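Local coordinates for A rubisco-like protein (Burkholderia fungorum, PDB 3NWR) that is a homologue of the rubisco large chain, probably an enzyme, classed as a lyase, with a TIM-barrel catalytic domain, at residues A31-M34 and A35-S39; D238-D241 and A242-H246; I270-L273 and R274-T277. All coordinates share one frame; numbering follows the deposited sequence.

How the contacts relate
Contact 1 lies apart from the other two: it belongs to the N-terminal domain, its centre about 37 Å from that of contact 2 and about 33 Å from that of contact 3. Contacts 2 and 3 are neighbours in the catalytic domain, their centres about 10 Å apart, on helices 240-252 and 267-276, and Arg244 of the first reaches Thr276 and Ser272 of the second. Contact 2 is partly buried, contacts 1 and 3 largely buried. In contact 1 small and apolar side chains turn to a beta sheet; contact 2 sets carboxylates beside guanidinium groups, while contact 3 offers two arginines whose acid partners lie outside it. All three touch the second subunit.

Contact 1: A31-M34 and A35-S39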
loop_
_atom_site.group_PDB
_atom_site.type_symbol
_atom_site.label_atom_id
_atom_site.label_comp_id
_atom_site.label_asym_id
_atom_site.label_seq_id
_atom_site.Cartn_x
_atom_site.Cartn_y
_atom_site.Cartn_z
ATOM N N ALA A 31 -9.028 -13.006 -18.655
ATOM C CA ALA A 31 -9.999 -12.193 -17.929
ATOM C C ALA A 31 -10.874 -13.073 -17.045
ATOM O O ALA A 31 -11.198 -12.710 -15.915
ATOM C CB ALA A 31 -10.853 -11.380 -18.906
ATOM N N ASP A 32 -11.257 -14.247 -17.534
ATOM C CA ASP A 32 -12.096 -15.100 -16.708
ATOM C C ASP A 32 -11.306 -15.788 -15.591
ATOM O O ASP A 32 -11.848 -16.063 -14.520
ATOM C CB ASP A 32 -12.878 -16.117 -17.533
ATOM C CG ASP A 32 -13.970 -16.786 -16.720
ATOM O OD1 ASP A 32 -14.924 -16.086 -16.307
ATOM O OD2 ASP A 32 -13.861 -18.002 -16.483
ATOM N N VAL A 33 -10.028 -16.067 -15.839
ATOM C CA VAL A 33 -9.145 -16.509 -14.766
ATOM C C VAL A 33 -9.148 -15.456 -13.653
ATOM O O VAL A 33 -9.309 -15.786 -12.479
ATOM C CB VAL A 33 -7.710 -16.742 -15.257
ATOM C CG1 VAL A 33 -6.754 -16.846 -14.071
ATOM C CG2 VAL A 33 -7.639 -18.002 -16.111
ATOM N N MET A 34 -8.992 -14.190 -14.032
ATOM C CA MET A 34 -9.047 -13.096 -13.062
ATOM C C MET A 34 -10.361 -13.077 -12.293
ATOM O O MET A 34 -10.378 -12.979 -11.063
ATOM C CB MET A 34 -8.837 -11.750 -13.762
ATOM C CG MET A 34 -7.507 -11.648 -14.454
ATOM S SD MET A 34 -7.370 -10.125 -15.413
ATOM C CE MET A 34 -7.558 -8.940 -14.071
ATOM N N ALA A 35 -11.470 -13.172 -13.020
ATOM C CA ALA A 35 -12.790 -13.155 -12.402
ATOM C C ALA A 35 -12.947 -14.303 -11.409
ATOM O O ALA A 35 -13.455 -14.119 -10.296
ATOM C CB ALA A 35 -13.874 -13.228 -13.476
ATOM N N GLY A 36 -12.505 -15.489 -11.812
ATOM C CA GLY A 36 -12.639 -16.668 -10.975
ATOM C C GLY A 36 -11.758 -16.600 -9.747
ATOM O O GLY A 36 -12.203 -16.888 -8.632
ATOM N N GLU A 37 -10.502 -16.216 -9.948
ATOM C CA GLU A 37 -9.550 -16.179 -8.845
ATOM C C GLU A 37 -9.947 -15.180 -7.768
ATOM O O GLU A 37 -9.696 -15.411 -6.586
ATOM C CB GLU A 37 -8.144 -15.874 -9.359
ATOM C CG GLU A 37 -7.532 -17.045 -10.097
ATOM C CD GLU A 37 -7.395 -18.255 -9.198
ATOM O OE1 GLU A 37 -6.607 -18.177 -8.229
ATOM O OE2 GLU A 37 -8.087 -19.268 -9.444
ATOM N N GLN A 38 -10.579 -14.082 -8.176
ATOM C CA GLN A 38 -10.963 -13.028 -7.238
ATOM C C GLN A 38 -12.362 -13.242 -6.672
ATOM O O GLN A 38 -12.887 -12.389 -5.953
ATOM C CB GLN A 38 -10.866 -11.654 -7.897
ATOM C CG GLN A 38 -9.456 -11.283 -8.358
ATOM C CD GLN A 38 -8.403 -11.498 -7.283
ATOM O OE1 GLN A 38 -7.601 -12.433 -7.362
ATOM N NE2 GLN A 38 -8.399 -10.632 -6.277
ATOM N N SER A 39 -12.958 -14.381 -6.995
ATOM C CA SER A 39 -14.250 -14.742 -6.432
ATOM C C SER A 39 -14.294 -16.234 -6.119
ATOM O O SER A 39 -13.435 -16.730 -5.393
ATOM C CB SER A 39 -15.409 -14.285 -7.329
ATOM O OG SER A 39 -15.398 -14.935 -8.588
#
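Ala31 to Val33 meet Ala35 to Glu37 through successive turns of one helix, in a local contact over the last two turns of helix 27-37, which packs on the antiparallel sheet of the N-terminal domain. Regular i to i+4 bonds carry it: Ala35 N reaches Ala31 O at 2.9 Å, Gly36 N reaches Asp32 O at 2.8 Å and Glu37 N reaches Val33 O at 2.8 Å. The last of the series, Gln38 N to Met34 O, is longer at 3.1 Å, and Gln38 is where the backbone first leaves helical angles.

Just past that point the hydroxyl of Ser39 turns back to the helix end. Ser39 OG donates a hydrogen bond to Ala35 O at 2.7 Å, and the same hydroxyl also bonds Ala59 N, tying the helix end to the segment leading into strand 60-70.

The helix is amphipathic. Ala31, Met34 and Ala35 press on Ile94 and Leu96 of strand 89-99, while Gln38 lies against Phe98. Met34 sends its chain out straight and then bends it at the sulfur (chi3 61°), in contact with Leu118 and Leu121. Away from the sheet, Val33 and Glu37 run side by side, with Val33 CG1 4.1 Å from Glu37 CG; the same methylene, Glu37 CG, sits 3.2 Å from Val33 O. Asp32 extends with CG anti to its own nitrogen (chi1 -167°), and its carboxylate pairs with Arg58. The amide of Gln38 is held through NE2 by Thr113 O, and its side chain also packs on Val199 of the second subunit.

Contact 2: D238-D241 and A242-H246; sequences DDLD and AMRRH
From Asp239 to Arg245 the chain winds up into the first turns of a helix, the bonds Met243 N to Asp239 O (2.8 Å), Arg244 N to Leu240 O and Arg245 N to Asp241 O following in order. Asp239 is the N-cap: its OD2 takes the N-H of Ala242 at 3.2 Å, approached from the anti side and 26° out of the carboxylate plane. OD2 also accepts a hydrogen bond from water 1, which in turn accepts from Arg245 NH2, while OD1 turns to Ser272 of the second subunit.

One residue earlier, Asp238 reaches over the turn to His246. His246 NE2 donates to Asp238 OD2 at 2.9 Å with a nearly straight N-H (164°), and the oxygen lies at the ring edge, close to its plane. The carboxylate is gripped at both oxygens, for OD1 accepts from Asp239 N. Ala242 O stands over the centre of one face of the His246 ring. Asp238 OD2 also bonds a glycerol, probably from the crystallisation liquor.

Met243 packs against the backbone of Asp238: its CG comes to 3.3 Å from Asp238 O, and a bend at the sulfur (chi3 -68°) carries CE to 4.1 Å from Leu240 CD2. The extended chain of Arg244 passes Leu240 CD1, 3.7 Å from NH1, and water 2 bridges NH1 to Asp241 OD1. Arg245 lays one guanidinium face over Asp241 O.

Helix 240-252 links strands 233-235 and 257-261 in a beta-alpha-beta crossover of the barrel. Its flank meets helix 267-276, and its start faces the second subunit, where Asp241 pairs with Arg244 of that subunit and Arg244 with its Asp241.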
loop_
_atom_site.group_PDB
_atom_site.type_symbol
_atom_site.label_atom_id
_atom_site.label_comp_id
_atom_site.label_asym_id
_atom_site.label_seq_id
_atom_site.Cartn_x
_atom_site.Cartn_y
_atom_site.Cartn_z
ATOM N N ASP A 238 0.916 7.688 12.337
ATOM C CA ASP A 238 1.476 6.891 13.430
ATOM C C ASP A 238 0.666 5.612 13.541
ATOM O O ASP A 238 -0.313 5.401 12.818
ATOM C CB ASP A 238 1.364 7.659 14.757
ATOM C CG ASP A 238 2.490 7.354 15.736
ATOM O OD1 ASP A 238 3.048 6.239 15.729
ATOM O OD2 ASP A 238 2.805 8.251 16.546
ATOM N N ASP A 239 1.076 4.758 14.466
ATOM C CA ASP A 239 0.248 3.664 14.917
ATOM C C ASP A 239 -1.182 4.170 15.176
ATOM O O ASP A 239 -1.364 5.318 15.594
ATOM C CB ASP A 239 0.896 3.132 16.188
ATOM C CG ASP A 239 -0.036 2.342 17.019
ATOM O OD1 ASP A 239 -0.169 1.134 16.732
ATOM O OD2 ASP A 239 -0.613 2.929 17.961
ATOM N N LEU A 240 -2.200 3.354 14.905
ATOM C CA LEU A 240 -3.585 3.847 14.968
ATOM C C LEU A 240 -3.979 4.416 16.334
ATOM O O LEU A 240 -4.527 5.514 16.410
ATOM C CB LEU A 240 -4.592 2.772 14.535
ATOM C CG LEU A 240 -6.094 3.118 14.507
ATOM C CD1 LEU A 240 -6.753 3.063 15.900
ATOM C CD2 LEU A 240 -6.361 4.462 13.818
ATOM N N ASP A 241 -3.705 3.684 17.411
ATOM C CA ASP A 241 -4.062 4.191 18.733
ATOM C C ASP A 241 -3.386 5.538 18.977
ATOM O O ASP A 241 -3.999 6.464 19.518
ATOM C CB ASP A 241 -3.673 3.204 19.835
ATOM C CG ASP A 241 -4.496 1.933 19.806
ATOM O OD1 ASP A 241 -5.599 1.921 19.240
ATOM O OD2 ASP A 241 -4.036 0.925 20.380
ATOM N N ALA A 242 -2.118 5.642 18.588
ATOM C CA ALA A 242 -1.382 6.890 18.741
ATOM C C ALA A 242 -1.991 8.002 17.897
ATOM O O ALA A 242 -2.132 9.135 18.367
ATOM C CB ALA A 242 0.091 6.702 18.405
ATOM N N MET A 243 -2.365 7.686 16.657
ATOM C CA MET A 243 -3.013 8.683 15.799
ATOM C C MET A 243 -4.264 9.263 16.416
ATOM O O MET A 243 -4.522 10.462 16.285
ATOM C CB MET A 243 -3.363 8.123 14.419
ATOM C CG MET A 243 -2.180 7.997 13.506
ATOM S SD MET A 243 -2.673 8.046 11.756
ATOM C CE MET A 243 -3.558 6.513 11.656
ATOM N N ARG A 244 -5.063 8.419 17.059
ATOM C CA ARG A 244 -6.263 8.910 17.724
ATOM C C ARG A 244 -5.906 9.862 18.853
ATOM O O ARG A 244 -6.557 10.896 19.020
ATOM C CB ARG A 244 -7.132 7.757 18.245
ATOM C CG ARG A 244 -8.037 7.149 17.168
ATOM C CD ARG A 244 -8.828 5.953 17.685
ATOM N NE ARG A 244 -9.985 5.670 16.832
ATOM C CZ ARG A 244 -10.578 4.484 16.726
ATOM N NH1 ARG A 244 -10.117 3.441 17.410
ATOM N NH2 ARG A 244 -11.628 4.337 15.930
ATOM N N ARG A 245 -4.875 9.525 19.627
ATOM C CA ARG A 245 -4.415 10.432 20.680
ATOM C C ARG A 245 -3.939 11.751 20.075
ATOM O O ARG A 245 -4.236 12.822 20.608
ATOM C CB ARG A 245 -3.308 9.794 21.524
ATOM C CG ARG A 245 -3.801 8.630 22.373
ATOM C CD ARG A 245 -2.749 8.152 23.370
ATOM N NE ARG A 245 -1.531 7.645 22.739
ATOM C CZ ARG A 245 -1.332 6.378 22.373
ATOM N NH1 ARG A 245 -2.278 5.464 22.556
ATOM N NH2 ARG A 245 -0.180 6.025 21.818
ATOM N N HIS A 246 -3.196 11.680 18.973
ATOM C CA HIS A 246 -2.711 12.894 18.323
ATOM C C HIS A 246 -3.875 13.756 17.838
ATOM O O HIS A 246 -3.847 14.973 17.966
ATOM C CB HIS A 246 -1.827 12.581 17.110
ATOM C CG HIS A 246 -0.611 11.759 17.410
ATOM N ND1 HIS A 246 0.012 11.741 18.643
ATOM C CD2 HIS A 246 0.116 10.945 16.609
ATOM C CE1 HIS A 246 1.060 10.936 18.589
ATOM N NE2 HIS A 246 1.147 10.443 17.365
HETATM O O HOH W 1 0.404 3.576 20.442
HETATM O O HOH W 2 -7.923 3.293 19.522
#

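Contact 3: I270-L273 and R274-T277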
loop_
_atom_site.group_PDB
_atom_site.type_symbol
_atom_site.label_atom_id
_atom_site.label_comp_id
_atom_site.label_asym_id
_atom_site.label_seq_id
_atom_site.Cartn_x
_atom_site.Cartn_y
_atom_site.Cartn_z
ATOM N N ILE A 270 -7.442 4.307 8.678
ATOM C CA ILE A 270 -8.047 5.589 8.341
ATOM C C ILE A 270 -9.561 5.591 8.533
ATOM O O ILE A 270 -10.120 6.578 9.029
ATOM C CB ILE A 270 -7.648 6.061 6.930
ATOM C CG1 ILE A 270 -6.128 6.263 6.836
ATOM C CG2 ILE A 270 -8.410 7.336 6.559
ATOM C CD1 ILE A 270 -5.530 7.269 7.822
ATOM N N GLN A 271 -10.231 4.502 8.169
ATOM C CA GLN A 271 -11.676 4.447 8.366
ATOM C C GLN A 271 -12.008 4.559 9.855
ATOM O O GLN A 271 -12.944 5.267 10.240
ATOM C CB GLN A 271 -12.295 3.193 7.738
ATOM C CG GLN A 271 -13.807 3.188 7.883
ATOM C CD GLN A 271 -14.500 2.061 7.153
ATOM O OE1 GLN A 271 -13.867 1.231 6.493
ATOM N NE2 GLN A 271 -15.821 2.031 7.262
ATOM N N SER A 272 -11.223 3.894 10.699
ATOM C CA SER A 272 -11.458 3.978 12.136
ATOM C C SER A 272 -11.184 5.391 12.664
ATOM O O SER A 272 -11.966 5.922 13.449
ATOM C CB SER A 272 -10.623 2.941 12.888
ATOM O OG SER A 272 -11.152 1.644 12.665
ATOM N N LEU A 273 -10.091 6.001 12.216
ATOM C CA LEU A 273 -9.750 7.360 12.630
ATOM C C LEU A 273 -10.857 8.317 12.224
ATOM O O LEU A 273 -11.219 9.212 12.980
ATOM C CB LEU A 273 -8.437 7.800 11.993
ATOM C CG LEU A 273 -8.029 9.260 12.195
ATOM C CD1 LEU A 273 -7.778 9.547 13.685
ATOM C CD2 LEU A 273 -6.790 9.548 11.366
ATOM N N ARG A 274 -11.385 8.131 11.018
ATOM C CA ARG A 274 -12.448 8.995 10.499
ATOM C C ARG A 274 -13.649 9.038 11.426
ATOM O O ARG A 274 -14.283 10.094 11.582
ATOM C CB ARG A 274 -12.895 8.505 9.122
ATOM C CG ARG A 274 -14.233 9.076 8.634
ATOM C CD ARG A 274 -14.081 10.486 8.031
ATOM N NE ARG A 274 -13.782 11.501 9.039
ATOM C CZ ARG A 274 -13.489 12.777 8.785
ATOM N NH1 ARG A 274 -13.440 13.256 7.530
ATOM N NH2 ARG A 274 -13.259 13.581 9.811
ATOM N N ARG A 275 -13.979 7.899 12.028
ATOM C CA ARG A 275 -15.156 7.829 12.884
ATOM C C ARG A 275 -14.979 8.555 14.215
ATOM O O ARG A 275 -15.961 8.940 14.846
ATOM C CB ARG A 275 -15.559 6.378 13.138
ATOM C CG ARG A 275 -16.227 5.700 11.960
ATOM C CD ARG A 275 -16.980 4.456 12.431
ATOM N NE ARG A 275 -16.093 3.586 13.190
ATOM C CZ ARG A 275 -15.271 2.707 12.631
ATOM N NH1 ARG A 275 -15.241 2.576 11.309
ATOM N NH2 ARG A 275 -14.483 1.963 13.392
ATOM N N THR A 276 -13.740 8.740 14.649
ATOM C CA THR A 276 -13.513 9.337 15.967
ATOM C C THR A 276 -12.984 10.778 15.954
ATOM O O THR A 276 -12.936 11.419 17.006
ATOM C CB THR A 276 -12.635 8.432 16.867
ATOM O OG1 THR A 276 -11.407 8.126 16.196
ATOM C CG2 THR A 276 -13.365 7.137 17.175
ATOM N N THR A 277 -12.591 11.298 14.795
ATOM C CA THR A 277 -12.196 12.707 14.743
ATOM C C THR A 277 -13.146 13.575 13.927
ATOM O O THR A 277 -13.548 13.210 12.818
ATOM C CB THR A 277 -10.760 12.930 14.242
ATOM O OG1 THR A 277 -10.442 14.328 14.352
ATOM C CG2 THR A 277 -10.626 12.518 12.800
HETATM O O HOH W 3 -17.427 3.152 9.245
#
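Ile270 and Arg274 make the regular backbone bond of this helix end, Arg274 N to Ile270 O at 2.8 Å. The next N-H, that of Arg275, is shared weakly between Gln271 O at 3.3 Å and Ser272 O at 3.2 Å. Leu273 O then accepts twice: Thr277 N approaches nearly in line with the carbonyl, whereas Thr276 N stands well above the carbonyl plane, each at 3.1 Å.

Among side-chain bonds, Arg274 curls back through bends at chi2 and chi3 (81° and -70°), and its NH2 donates to Thr277 O at 3.0 Å, with the oxygen in the guanidinium plane. Leu279 O and Asp314 take further N-H groups of this arginine. Water 3 accepts from both Gln271 NE2 and Arg275 NH1.

Packing is modest. Arg275 lays a guanidinium face over Ser272 CA, and Leu273 CD1 lies 4.2 Å from Thr277 CG2, both residues resting on Ala247 of helix 240-252.

Arg275 pairs with Asp239 and Asp241 of the second subunit, and Ser272 OG bonds Asp241 N of that subunit. The helix end is thus polar on two fronts: Arg274 ties it to the loops inside its own chain, and Arg275 serves the dimer interface.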